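Local coordinates for VAL-1 (PDB 3GNE), which cleaves the polysaccharide alginate, by beta-elimination as in polysaccharide lyases generally, and belongs to polysaccharide lyase family 14, at residues G17-D22 and F61-D66; V79-G84 and V164-E169; H108-A113 and P131-K136; I117-K122 and T219-P224. All blocks are in the same frame, centred on the assembly; numbering follows the deposited sequence. Where two conformers were deposited one is given.

How the contacts relate
The four contacts sample a jelly-roll-like beta-sandwich of two large antiparallel sheets. Contacts 1, 3 and 4 reach the seven-strand sheet: contact 1 at the strand pair on one edge, 21-25 with 59-63, contact 3 where a loop returns to the start of strand 112-119, and contact 4 at that strand's end. Contact 2 joins strands 72-80 and 166-173 of the opposing sheet. Its centre is about 14 Å from that of contact 4, and Ile168 packs on Ile117 across the core. Contacts 1 and 4 have centres about 24 Å apart. Contact 1 closes first; contact 3 falls between the segments of contact 2, which alternate with those of contact 4, the chain passing back and forth between sheets.

Contact 1 of 4, residues G17-D22 and F61-D66; sequences GSWNVD and FSAVPD
Ser18 O receives Asp66 N in a nearly linear hydrogen bond of 2.8 Å (166° at the hydrogen), and Pro65 CA brings a CA-H...O contact to the same oxygen. This is the edge of the seven-strand sheet of a beta-sandwich, where strand 21-25 runs antiparallel to strand 59-63. The ladder proper is the hydrogen-bonded pair Asp22 and Ser62: Asp22 N reaches Ser62 O, and Ser62 N reaches Asp22 O, each at 2.9 Å. Between the two ends, the bond from Val64 N to Trp19 O is weak and bent.

On the buried side, Pro65 lies over one face of the Trp19 indole. Its CG sits 3.9 Å from the centroid of the five-membered ring, 20° off the normal, in a CH-pi contact. Trp19 NE1 bonds to Ser5 OG, which helps hold the indole in place, while Phe238 and Met240 of the opposing sheet touch the Trp19 side chain. Val21 CG1, anti to the backbone N (chi1 171°), comes within 3.9 Å of Phe61 CD1. At the loop end, a water donates to Asp66 O at 2.7 Å and lies 2.9 Å from Ser18 OG.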
loop_
_atom_site.group_PDB
_atom_site.type_symbol
_atom_site.label_atom_id
_atom_site.label_comp_id
_atom_site.label_asym_id
_atom_site.label_seq_id
_atom_site.Cartn_x
_atom_site.Cartn_y
_atom_site.Cartn_z
ATOM N N GLY A 17 -1.186 -15.195 12.752
ATOM C CA GLY A 17 -0.391 -16.393 12.412
ATOM C C GLY A 17 1.021 -15.952 12.023
ATOM O O GLY A 17 1.622 -15.080 12.695
ATOM N N SER A 18 1.537 -16.532 10.948
ATOM C CA SER A 18 2.915 -16.265 10.593
ATOM C C SER A 18 3.066 -14.855 10.041
ATOM O O SER A 18 4.232 -14.466 9.779
ATOM C CB SER A 18 3.423 -17.249 9.554
ATOM O OG SER A 18 2.696 -17.058 8.352
ATOM N N TRP A 19 1.994 -14.097 9.835
ATOM C CA TRP A 19 2.170 -12.716 9.389
ATOM C C TRP A 19 2.624 -11.790 10.520
ATOM O O TRP A 19 3.102 -10.663 10.215
ATOM C CB TRP A 19 0.866 -12.151 8.771
ATOM C CG TRP A 19 0.792 -12.526 7.320
ATOM C CD1 TRP A 19 1.076 -13.746 6.762
ATOM C CD2 TRP A 19 0.420 -11.678 6.239
ATOM N NE1 TRP A 19 0.905 -13.703 5.390
ATOM C CE2 TRP A 19 0.498 -12.428 5.053
ATOM C CE3 TRP A 19 0.030 -10.323 6.171
ATOM C CZ2 TRP A 19 0.192 -11.889 3.805
ATOM C CZ3 TRP A 19 -0.270 -9.792 4.919
ATOM C CH2 TRP A 19 -0.180 -10.576 3.740
ATOM N N ASN A 20 2.473 -12.181 11.794
ATOM C CA ASN A 20 2.907 -11.294 12.895
ATOM C C ASN A 20 2.235 -9.915 12.763
ATOM O O ASN A 20 2.892 -8.864 12.728
ATOM C CB ASN A 20 4.411 -11.166 12.925
ATOM C CG ASN A 20 5.111 -12.533 12.827
ATOM O OD1 ASN A 20 5.949 -12.773 11.940
ATOM N ND2 ASN A 20 4.761 -13.365 13.772
ATOM N N VAL A 21 0.908 -9.967 12.684
ATOM C CA VAL A 21 0.125 -8.727 12.538
ATOM C C VAL A 21 0.074 -7.992 13.857
ATOM O O VAL A 21 -0.155 -8.608 14.897
ATOM C CB VAL A 21 -1.293 -9.056 12.094
ATOM C CG1 VAL A 21 -2.192 -7.833 12.133
ATOM C CG2 VAL A 21 -1.253 -9.602 10.642
ATOM N N ASP A 22 0.303 -6.688 13.777
ATOM C CA ASP A 22 0.268 -5.866 14.992
ATOM C C ASP A 22 -0.410 -4.531 14.632
ATOM O O ASP A 22 -0.635 -4.235 13.445
ATOM C CB ASP A 22 1.678 -5.640 15.521
ATOM C CG ASP A 22 1.784 -5.292 16.993
ATOM O OD1 ASP A 22 0.790 -5.333 17.752
ATOM O OD2 ASP A 22 2.943 -4.983 17.430
ATOM N N PHE A 61 -3.400 -2.057 9.723
ATOM C CA PHE A 61 -2.602 -3.017 10.510
ATOM C C PHE A 61 -1.199 -3.019 9.917
ATOM O O PHE A 61 -1.010 -2.612 8.789
ATOM C CB PHE A 61 -3.193 -4.440 10.504
ATOM C CG PHE A 61 -3.264 -5.112 9.156
ATOM C CD1 PHE A 61 -2.187 -5.927 8.745
ATOM C CD2 PHE A 61 -4.381 -5.013 8.340
ATOM C CE1 PHE A 61 -2.241 -6.603 7.547
ATOM C CE2 PHE A 61 -4.445 -5.648 7.096
ATOM C CZ PHE A 61 -3.356 -6.445 6.737
ATOM N N SER A 62 -0.225 -3.518 10.698
ATOM C CA SER A 62 1.077 -3.792 10.087
ATOM C C SER A 62 1.347 -5.289 10.214
ATOM O O SER A 62 0.688 -5.985 10.991
ATOM C CB SER A 62 2.184 -2.988 10.766
ATOM O OG SER A 62 2.261 -3.332 12.155
ATOM N N ALA A 63 2.337 -5.735 9.434
ATOM C CA ALA A 63 2.725 -7.129 9.497
ATOM C C ALA A 63 4.178 -7.239 9.092
ATOM O O ALA A 63 4.652 -6.518 8.204
ATOM C CB ALA A 63 1.879 -7.991 8.581
ATOM N N VAL A 64 4.882 -8.175 9.687
ATOM C CA VAL A 64 6.264 -8.521 9.285
ATOM C C VAL A 64 6.265 -10.034 9.095
ATOM O O VAL A 64 6.643 -10.788 9.998
ATOM C CB VAL A 64 7.301 -8.048 10.313
ATOM C CG1 VAL A 64 8.697 -8.286 9.788
ATOM C CG2 VAL A 64 7.173 -6.533 10.640
ATOM N N PRO A 65 5.758 -10.546 7.973
ATOM C CA PRO A 65 5.527 -11.985 7.912
ATOM C C PRO A 65 6.780 -12.803 7.889
ATOM O O PRO A 65 7.798 -12.444 7.290
ATOM C CB PRO A 65 4.681 -12.155 6.651
ATOM C CG PRO A 65 4.042 -10.756 6.508
ATOM C CD PRO A 65 5.202 -9.804 6.833
ATOM N N ASP A 66 6.656 -13.981 8.564
ATOM C CA ASP A 66 7.753 -14.953 8.414
ATOM C C ASP A 66 7.919 -15.295 6.941
ATOM O O ASP A 66 6.940 -15.662 6.270
ATOM C CB ASP A 66 7.387 -16.199 9.182
ATOM C CG ASP A 66 7.111 -15.937 10.635
ATOM O OD1 ASP A 66 7.574 -14.930 11.221
ATOM O OD2 ASP A 66 6.469 -16.783 11.266
HETATM O O HOH W 1 4.207 -15.571 6.395
#

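Contact 2 of 4, residues V79-G84 and V164-E169; sequences VFYPKG and VWNRIE
Phe80 meets Trp165 and Val164 along one side of its side chain, from CB to CE1. Its CB stands over the face of the Trp165 six-membered ring, 3.6 Å from the centroid and only 10° off the normal, a close CH-pi contact. With CG anti to the backbone N (chi1 -172°), the ring leans over toward the five-membered ring, on the same face of the indole, and CG passes 3.9 Å from Val164 O. CD1 is the edge atom that faces the indole, 3.7 Å from Trp165 NE1, which is itself hydrogen-bonded to Asp35; the rings form an edge-to-face pair with planes at 56°. Farther out, CE1 lies 3.7 Å from Val164 N, which sits over one face of the Phe80 ring.

Beside this stack, Asn166 N (2.9 Å) and Asn166 ND2 (3.2 Å) reach Val79 O from opposite faces of its carbonyl plane, while Val79 N returns a bond of 2.8 Å to Asn166 O. Asn166 OD1 takes Asn193 ND2, and ND2 also gives to Lys161 O, which together fix which way round the amide lies.

Strand 72-80 is here flanked by strand 166-173 and, on its other side, by strand 231-241, whose Tyr234 and Thr236 touch the Trp165 ring. Lys37 makes a cation-pi contact with that ring, whereas Tyr81 and Ile168 turn inward onto Leu160.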
loop_
_atom_site.group_PDB
_atom_site.type_symbol
_atom_site.label_atom_id
_atom_site.label_comp_id
_atom_site.label_asym_id
_atom_site.label_seq_id
_atom_site.Cartn_x
_atom_site.Cartn_y
_atom_site.Cartn_z
ATOM N N VAL A 79 -9.946 -6.333 -3.907
ATOM C CA VAL A 79 -10.945 -5.391 -3.341
ATOM C C VAL A 79 -12.181 -5.309 -4.214
ATOM O O VAL A 79 -12.126 -5.297 -5.427
ATOM C CB VAL A 79 -10.276 -4.017 -3.195
ATOM C CG1 VAL A 79 -9.822 -3.499 -4.570
ATOM C CG2 VAL A 79 -11.230 -3.039 -2.508
ATOM N N PHE A 80 -13.324 -5.308 -3.544
ATOM C CA PHE A 80 -14.642 -5.231 -4.160
ATOM C C PHE A 80 -15.288 -3.891 -3.759
ATOM O O PHE A 80 -15.477 -3.634 -2.558
ATOM C CB PHE A 80 -15.458 -6.400 -3.657
ATOM C CG PHE A 80 -16.810 -6.631 -4.322
ATOM C CD1 PHE A 80 -16.956 -7.728 -5.180
ATOM C CD2 PHE A 80 -17.923 -5.844 -4.120
ATOM C CE1 PHE A 80 -18.182 -7.998 -5.744
ATOM C CE2 PHE A 80 -19.160 -6.102 -4.684
ATOM C CZ PHE A 80 -19.310 -7.192 -5.512
ATOM N N TYR A 81 -15.585 -3.102 -4.775
ATOM C CA TYR A 81 -16.286 -1.812 -4.645
ATOM C C TYR A 81 -17.717 -1.999 -5.146
ATOM O O TYR A 81 -17.866 -2.097 -6.384
ATOM C CB TYR A 81 -15.576 -0.759 -5.485
ATOM C CG TYR A 81 -14.218 -0.390 -4.874
ATOM C CD1 TYR A 81 -14.238 0.397 -3.701
ATOM C CD2 TYR A 81 -13.003 -0.767 -5.434
ATOM C CE1 TYR A 81 -13.001 0.759 -3.135
ATOM C CE2 TYR A 81 -11.790 -0.407 -4.841
ATOM C CZ TYR A 81 -11.828 0.361 -3.696
ATOM O OH TYR A 81 -10.641 0.736 -3.066
ATOM N N PRO A 82 -18.706 -2.037 -4.279
ATOM C CA PRO A 82 -20.068 -2.154 -4.778
ATOM C C PRO A 82 -20.408 -0.992 -5.692
ATOM O O PRO A 82 -19.948 0.129 -5.467
ATOM C CB PRO A 82 -20.914 -2.085 -3.502
ATOM C CG PRO A 82 -19.991 -2.606 -2.415
ATOM C CD PRO A 82 -18.634 -2.012 -2.814
ATOM N N LYS A 83 -21.254 -1.239 -6.688
ATOM C CA LYS A 83 -21.762 -0.195 -7.550
ATOM C C LYS A 83 -22.186 1.054 -6.790
ATOM O O LYS A 83 -22.894 0.872 -5.777
ATOM C CB LYS A 83 -22.941 -0.789 -8.353
ATOM C CG LYS A 83 -23.407 0.101 -9.518
ATOM C CD LYS A 83 -24.725 -0.375 -10.071
ATOM C CE LYS A 83 -25.224 0.372 -11.300
ATOM N NZ LYS A 83 -26.365 -0.432 -11.915
ATOM N N GLY A 84 -21.762 2.252 -7.237
ATOM C CA GLY A 84 -22.188 3.465 -6.517
ATOM C C GLY A 84 -21.117 3.952 -5.560
ATOM O O GLY A 84 -21.231 5.079 -5.097
ATOM N N VAL A 164 -16.832 -6.329 -8.724
ATOM C CA VAL A 164 -15.881 -7.378 -9.070
ATOM C C VAL A 164 -14.744 -7.433 -8.053
ATOM O O VAL A 164 -14.403 -6.421 -7.440
ATOM C CB VAL A 164 -15.155 -7.141 -10.393
ATOM C CG1 VAL A 164 -16.126 -6.895 -11.500
ATOM C CG2 VAL A 164 -14.232 -5.931 -10.390
ATOM N N TRP A 165 -14.137 -8.596 -7.919
ATOM C CA TRP A 165 -12.945 -8.657 -7.099
ATOM C C TRP A 165 -11.764 -8.161 -7.888
ATOM O O TRP A 165 -11.200 -8.872 -8.743
ATOM C CB TRP A 165 -12.759 -10.088 -6.587
ATOM C CG TRP A 165 -13.813 -10.394 -5.563
ATOM C CD1 TRP A 165 -14.935 -11.142 -5.709
ATOM C CD2 TRP A 165 -13.814 -9.926 -4.216
ATOM N NE1 TRP A 165 -15.663 -11.190 -4.545
ATOM C CE2 TRP A 165 -14.978 -10.435 -3.597
ATOM C CE3 TRP A 165 -12.942 -9.129 -3.493
ATOM C CZ2 TRP A 165 -15.272 -10.168 -2.280
ATOM C CZ3 TRP A 165 -13.244 -8.850 -2.174
ATOM C CH2 TRP A 165 -14.402 -9.359 -1.568
ATOM N N ASN A 166 -11.354 -6.944 -7.655
ATOM C CA ASN A 166 -10.181 -6.413 -8.374
ATOM C C ASN A 166 -8.924 -6.976 -7.713
ATOM O O ASN A 166 -8.872 -6.931 -6.467
ATOM C CB ASN A 166 -10.117 -4.892 -8.270
ATOM C CG ASN A 166 -11.301 -4.228 -8.978
ATOM O OD1 ASN A 166 -11.277 -4.112 -10.206
ATOM N ND2 ASN A 166 -12.279 -3.734 -8.225
ATOM N N ARG A 167 -7.981 -7.439 -8.475
ATOM C CA ARG A 167 -6.744 -8.006 -7.977
ATOM C C ARG A 167 -5.628 -6.976 -8.056
ATOM O O ARG A 167 -5.329 -6.491 -9.139
ATOM C CB ARG A 167 -6.368 -9.265 -8.791
ATOM C CG ARG A 167 -7.477 -10.305 -8.717
ATOM C CD ARG A 167 -7.107 -11.529 -9.536
ATOM N NE ARG A 167 -6.733 -11.251 -10.900
ATOM C CZ ARG A 167 -7.309 -10.839 -12.010
ATOM N NH1 ARG A 167 -6.581 -10.707 -13.111
ATOM N NH2 ARG A 167 -8.618 -10.540 -12.024
ATOM N N ILE A 168 -5.031 -6.690 -6.885
ATOM C CA ILE A 168 -3.995 -5.689 -6.804
ATOM C C ILE A 168 -2.692 -6.325 -6.325
ATOM O O ILE A 168 -2.718 -7.136 -5.404
ATOM C CB ILE A 168 -4.404 -4.609 -5.758
ATOM C CG1 ILE A 168 -5.835 -4.090 -6.011
ATOM C CG2 ILE A 168 -3.361 -3.496 -5.735
ATOM C CD1 ILE A 168 -6.021 -3.369 -7.307
ATOM N N GLU A 169 -1.541 -5.912 -6.864
ATOM C CA GLU A 169 -0.283 -6.344 -6.278
ATOM C C GLU A 169 0.655 -5.134 -6.274
ATOM O O GLU A 169 0.579 -4.286 -7.181
ATOM C CB GLU A 169 0.410 -7.486 -7.094
ATOM C CG GLU A 169 -0.546 -8.651 -7.413
ATOM C CD GLU A 169 0.253 -9.867 -7.897
ATOM O OE1 GLU A 169 1.463 -9.993 -7.615
ATOM O OE2 GLU A 169 -0.397 -10.712 -8.504
HETATM O O HOH W 2 -15.371 -4.013 -7.368
#

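Contact 3 of 4, residues H108-A113 and P131-K136; sequences HSKTGA and PPSDLK
His108 holds CG beside its backbone N (chi1 -65°), and with chi2 at 81° the imidazole turns its CD2 edge to Pro131 O, 3.3 Å away and in the ring plane. A similar first torsion in Lys110, followed by a fully extended chain, carries that side chain past Ser133 toward Asp134. The two segments close the open end of the beta-hairpin 112-119/125-130 in the seven-strand sheet of the sandwich: the loop that leaves strand 125-130 folds back on the loop that enters strand 112-119.

A single direct hydrogen bond crosses between the backbones, from Ser133 N to Ser109 O at 2.8 Å. The donor stands well above the carbonyl plane, so the bond does not use a lone pair of that oxygen. Pro132 wedges alongside, its CD 3.8 Å from Ala113 CB and its CA close to Gly112 O. The salt bridge between Lys110 NZ and Asp134 OD2 is long, and doubtful in detail because the position of Asp134 OD2 is uncertain. His108 also stacks on the ring of Tyr130.

Waters add further polar links. One lies 2.8 Å from Lys110 O and 2.7 Å from Ser133 O, placed to join the two carbonyls. Another accepts from Ser109 N at 2.9 Å and sits 2.8 Å from Gly112 O and 2.9 Å from Pro131 O.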
loop_
_atom_site.group_PDB
_atom_site.type_symbol
_atom_site.label_atom_id
_atom_site.label_comp_id
_atom_site.label_asym_id
_atom_site.label_seq_id
_atom_site.Cartn_x
_atom_site.Cartn_y
_atom_site.Cartn_z
ATOM N N HIS A 108 9.239 12.927 5.995
ATOM C CA HIS A 108 10.260 12.079 5.385
ATOM C C HIS A 108 11.380 11.836 6.401
ATOM O O HIS A 108 11.468 12.563 7.401
ATOM C CB HIS A 108 10.815 12.742 4.159
ATOM C CG HIS A 108 9.788 12.899 3.064
ATOM N ND1 HIS A 108 8.877 13.929 3.090
ATOM C CD2 HIS A 108 9.561 12.211 1.920
ATOM C CE1 HIS A 108 8.122 13.842 1.982
ATOM N NE2 HIS A 108 8.506 12.799 1.236
ATOM N N SER A 109 12.236 10.871 6.104
ATOM C CA SER A 109 13.383 10.668 7.002
ATOM C C SER A 109 14.521 10.125 6.180
ATOM O O SER A 109 14.341 9.617 5.056
ATOM C CB SER A 109 13.019 9.632 8.094
ATOM O OG SER A 109 12.687 8.391 7.475
ATOM N N LYS A 110 15.723 10.245 6.703
ATOM C CA LYS A 110 16.897 9.791 5.972
ATOM C C LYS A 110 16.932 8.277 5.850
ATOM O O LYS A 110 17.602 7.749 4.943
ATOM C CB LYS A 110 18.184 10.260 6.681
ATOM C CG LYS A 110 18.355 11.769 6.645
ATOM C CD LYS A 110 19.668 12.139 7.350
ATOM C CE LYS A 110 19.909 13.626 7.248
ATOM N NZ LYS A 110 21.388 13.917 7.339
ATOM N N THR A 111 16.231 7.612 6.776
ATOM C CA THR A 111 16.346 6.171 6.929
ATOM C C THR A 111 15.154 5.411 6.418
ATOM O O THR A 111 15.218 4.176 6.389
ATOM C CB THR A 111 16.563 5.855 8.434
ATOM O OG1 THR A 111 15.595 6.632 9.182
ATOM C CG2 THR A 111 17.914 6.313 8.893
ATOM N N GLY A 112 14.094 6.102 5.982
ATOM C CA GLY A 112 12.841 5.436 5.709
ATOM C C GLY A 112 12.292 5.758 4.354
ATOM O O GLY A 112 12.474 6.868 3.842
ATOM N N ALA A 113 11.558 4.828 3.765
ATOM C CA ALA A 113 10.827 5.063 2.518
ATOM C C ALA A 113 9.580 4.209 2.530
ATOM O O ALA A 113 9.434 3.285 3.332
ATOM C CB ALA A 113 11.674 4.660 1.302
ATOM N N PRO A 131 10.091 8.749 -0.865
ATOM C CA PRO A 131 11.516 8.356 -0.845
ATOM C C PRO A 131 12.250 8.966 0.339
ATOM O O PRO A 131 11.714 9.866 0.991
ATOM C CB PRO A 131 12.017 8.968 -2.181
ATOM C CG PRO A 131 11.207 10.261 -2.269
ATOM C CD PRO A 131 9.839 9.932 -1.710
ATOM N N PRO A 132 13.460 8.470 0.637
ATOM C CA PRO A 132 14.187 9.004 1.785
ATOM C C PRO A 132 14.703 10.418 1.595
ATOM O O PRO A 132 15.084 10.808 0.488
ATOM C CB PRO A 132 15.393 8.014 1.881
ATOM C CG PRO A 132 14.936 6.757 1.210
ATOM C CD PRO A 132 14.148 7.311 0.010
ATOM N N SER A 133 14.785 11.150 2.708
ATOM C CA SER A 133 15.469 12.429 2.546
ATOM C C SER A 133 16.965 12.197 2.365
ATOM O O SER A 133 17.560 11.195 2.739
ATOM C CB SER A 133 15.265 13.347 3.754
ATOM O OG SER A 133 15.322 12.513 4.888
ATOM N N ASP A 134 17.525 13.194 1.689
ATOM C CA ASP A 134 18.978 13.277 1.518
ATOM C C ASP A 134 19.490 12.046 0.833
ATOM O O ASP A 134 20.540 11.514 1.236
ATOM C CB ASP A 134 19.620 13.446 2.902
ATOM C CG ASP A 134 18.884 14.542 3.653
ATOM O OD1 ASP A 134 17.966 15.197 3.091
ATOM O OD2 ASP A 134 19.155 14.802 4.835
ATOM N N LEU A 135 18.802 11.549 -0.174
ATOM C CA LEU A 135 19.269 10.357 -0.909
ATOM C C LEU A 135 19.088 10.649 -2.370
ATOM O O LEU A 135 17.991 11.036 -2.816
ATOM C CB LEU A 135 18.447 9.152 -0.487
ATOM C CG LEU A 135 18.870 7.852 -1.166
ATOM C CD1 LEU A 135 20.348 7.547 -0.900
ATOM C CD2 LEU A 135 17.962 6.715 -0.702
ATOM N N LYS A 136 20.177 10.524 -3.116
ATOM C CA LYS A 136 20.137 10.862 -4.537
ATOM C C LYS A 136 19.079 10.039 -5.257
ATOM O O LYS A 136 18.886 8.836 -4.988
ATOM C CB LYS A 136 21.537 10.592 -5.130
ATOM C CG LYS A 136 21.588 10.929 -6.633
ATOM C CD LYS A 136 23.013 10.871 -7.189
ATOM C CE LYS A 136 22.978 11.142 -8.703
ATOM N NZ LYS A 136 21.543 11.277 -9.150
HETATM O O HOH W 3 14.475 14.225 7.131
HETATM O O HOH W 4 11.146 9.383 3.837
HETATM O O HOH W 5 19.292 9.123 3.219
#

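Contact 4 of 4, residues I117-K122 and T219-P224; sequences IMWQEK and TFFGGP
Trp119 and Phe221 make the aromatic part of the contact, a T-shaped pair with planes at 79° and ring centroids 4.7 Å apart. The indole arrives edge on: CZ2 stands 3.4 Å above the phenyl plane, over its centre, and so is almost equally distant from all six ring carbons. CH2 follows nearer the rim, 3.7 Å from Phe221 CD2. Trp119 places CG between its backbone N and carbonyl carbon (chi1 82°), which swings the six-membered ring across to the other segment, while Phe221 sets CG beside its own N and offers its face. Phe221 also meets the ring of Tyr44 edge-to-face.

The backbones themselves stay apart. In the seven-strand sheet of the beta-sandwich, strands 112-119 and 212-221 lie on either side of strand 91-99; they run the same way, their short segments 37° apart with axes 9.0 Å from each other at closest approach, and the side chains span the strand between.

Contacts between aromatic carbon and oxygen come next. Trp119 CH2 lies 3.4 Å from Phe220 O, and CZ3 is 4.0 Å from Thr219 OG1, which approaches the edge of the indole near its plane.

Hydrogen bonds anchor these groups from outside rather than between the segments. Trp119 NE1 donates to Phe87 O, and Thr219 OG1 is bonded to Lys92 O and Tyr44 OH. Lys92 NZ binds Gly222 O. Phe220 points away from the Trp119 strand, and the nearest atoms of its side chain and a bound citrate, probably from the crystallisation liquor, are about 3 Å apart.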
loop_
_atom_site.group_PDB
_atom_site.type_symbol
_atom_site.label_atom_id
_atom_site.label_comp_id
_atom_site.label_asym_id
_atom_site.label_seq_id
_atom_site.Cartn_x
_atom_site.Cartn_y
_atom_site.Cartn_z
ATOM N N ILE A 117 0.040 1.538 -2.652
ATOM C CA ILE A 117 -1.007 1.695 -3.643
ATOM C C ILE A 117 -1.972 2.770 -3.189
ATOM O O ILE A 117 -2.454 2.739 -2.013
ATOM C CB ILE A 117 -1.806 0.369 -3.764
ATOM C CG1 ILE A 117 -0.959 -0.745 -4.389
ATOM C CG2 ILE A 117 -3.101 0.624 -4.533
ATOM C CD1 ILE A 117 -0.643 -0.559 -5.878
ATOM N N MET A 118 -2.296 3.694 -4.085
ATOM C CA MET A 118 -3.444 4.566 -3.926
ATOM C C MET A 118 -4.452 4.306 -5.051
ATOM O O MET A 118 -4.096 4.036 -6.188
ATOM C CB MET A 118 -3.106 6.053 -4.034
ATOM C CG MET A 118 -2.588 6.622 -2.705
ATOM S SD MET A 118 -2.252 8.402 -2.873
ATOM C CE MET A 118 -3.902 9.087 -3.000
ATOM N N TRP A 119 -5.729 4.447 -4.685
ATOM C CA TRP A 119 -6.753 4.613 -5.715
ATOM C C TRP A 119 -6.830 6.090 -6.080
ATOM O O TRP A 119 -6.301 6.937 -5.342
ATOM C CB TRP A 119 -8.092 4.042 -5.309
ATOM C CG TRP A 119 -9.007 4.859 -4.427
ATOM C CD1 TRP A 119 -9.866 5.835 -4.853
ATOM C CD2 TRP A 119 -9.171 4.779 -2.999
ATOM N NE1 TRP A 119 -10.568 6.388 -3.795
ATOM C CE2 TRP A 119 -10.145 5.737 -2.636
ATOM C CE3 TRP A 119 -8.588 4.003 -1.994
ATOM C CZ2 TRP A 119 -10.570 5.944 -1.327
ATOM C CZ3 TRP A 119 -9.000 4.199 -0.697
ATOM C CH2 TRP A 119 -9.979 5.160 -0.359
ATOM N N GLN A 120 -7.489 6.380 -7.189
ATOM C CA GLN A 120 -7.592 7.713 -7.728
ATOM C C GLN A 120 -9.045 7.952 -8.116
ATOM O O GLN A 120 -9.909 7.100 -8.005
ATOM C CB GLN A 120 -6.734 7.843 -8.996
ATOM C CG GLN A 120 -5.235 7.549 -8.721
ATOM C CD GLN A 120 -4.596 8.747 -8.034
ATOM O OE1 GLN A 120 -4.597 8.897 -6.769
ATOM N NE2 GLN A 120 -4.027 9.565 -8.856
ATOM N N GLU A 121 -9.335 9.168 -8.573
ATOM C CA GLU A 121 -10.612 9.465 -9.167
ATOM C C GLU A 121 -11.027 8.383 -10.178
ATOM O O GLU A 121 -10.191 7.832 -10.884
ATOM C CB GLU A 121 -10.530 10.790 -9.940
ATOM C CG GLU A 121 -10.366 12.012 -9.062
ATOM C CD GLU A 121 -10.214 13.235 -9.929
ATOM O OE1 GLU A 121 -9.235 13.981 -9.729
ATOM O OE2 GLU A 121 -11.093 13.449 -10.782
ATOM N N LYS A 122 -12.321 8.110 -10.186
ATOM C CA LYS A 122 -12.897 7.187 -11.171
ATOM C C LYS A 122 -12.285 5.809 -11.080
ATOM O O LYS A 122 -12.351 5.034 -12.046
ATOM C CB LYS A 122 -12.805 7.748 -12.585
ATOM C CG LYS A 122 -13.607 9.039 -12.741
ATOM C CD LYS A 122 -13.433 9.662 -14.132
ATOM C CE LYS A 122 -14.351 10.842 -14.430
ATOM N NZ LYS A 122 -13.893 12.029 -13.640
ATOM N N THR A 219 -6.051 1.912 5.098
ATOM C CA THR A 219 -6.905 2.350 4.001
ATOM C C THR A 219 -7.816 3.470 4.494
ATOM O O THR A 219 -8.412 3.413 5.566
ATOM C CB THR A 219 -7.698 1.175 3.425
ATOM O OG1 THR A 219 -8.467 1.675 2.298
ATOM C CG2 THR A 219 -8.692 0.510 4.387
ATOM N N PHE A 220 -7.852 4.536 3.699
ATOM C CA PHE A 220 -8.605 5.757 4.041
ATOM C C PHE A 220 -8.663 6.624 2.835
ATOM O O PHE A 220 -7.822 6.467 1.906
ATOM C CB PHE A 220 -7.919 6.489 5.227
ATOM C CG PHE A 220 -6.480 6.866 4.956
ATOM C CD1 PHE A 220 -5.458 5.977 5.341
ATOM C CD2 PHE A 220 -6.142 8.081 4.321
ATOM C CE1 PHE A 220 -4.135 6.313 5.075
ATOM C CE2 PHE A 220 -4.820 8.401 4.078
ATOM C CZ PHE A 220 -3.806 7.509 4.457
ATOM N N PHE A 221 -9.599 7.595 2.818
ATOM C CA PHE A 221 -9.692 8.530 1.736
ATOM C C PHE A 221 -8.689 9.659 1.841
ATOM O O PHE A 221 -8.409 10.168 2.917
ATOM C CB PHE A 221 -11.099 9.179 1.732
ATOM C CG PHE A 221 -12.133 8.327 0.990
ATOM C CD1 PHE A 221 -12.633 8.790 -0.225
ATOM C CD2 PHE A 221 -12.564 7.101 1.502
ATOM C CE1 PHE A 221 -13.529 8.017 -0.954
ATOM C CE2 PHE A 221 -13.452 6.301 0.765
ATOM C CZ PHE A 221 -13.939 6.789 -0.451
ATOM N N GLY A 222 -8.180 10.074 0.663
ATOM C CA GLY A 222 -7.389 11.283 0.611
ATOM C C GLY A 222 -5.927 11.059 0.968
ATOM O O GLY A 222 -5.384 9.975 0.941
ATOM N N GLY A 223 -5.280 12.136 1.282
ATOM C CA GLY A 223 -5.814 13.481 1.181
ATOM C C GLY A 223 -5.790 14.041 -0.225
ATOM O O GLY A 223 -5.253 13.371 -1.125
ATOM N N PRO A 224 -6.355 15.267 -0.348
ATOM C CA PRO A 224 -6.989 15.934 0.811
ATOM C C PRO A 224 -8.493 15.754 0.892
ATOM O O PRO A 224 -9.064 16.290 1.838
ATOM C CB PRO A 224 -6.651 17.419 0.565
ATOM C CG PRO A 224 -6.819 17.487 -0.937
ATOM C CD PRO A 224 -6.380 16.174 -1.490
#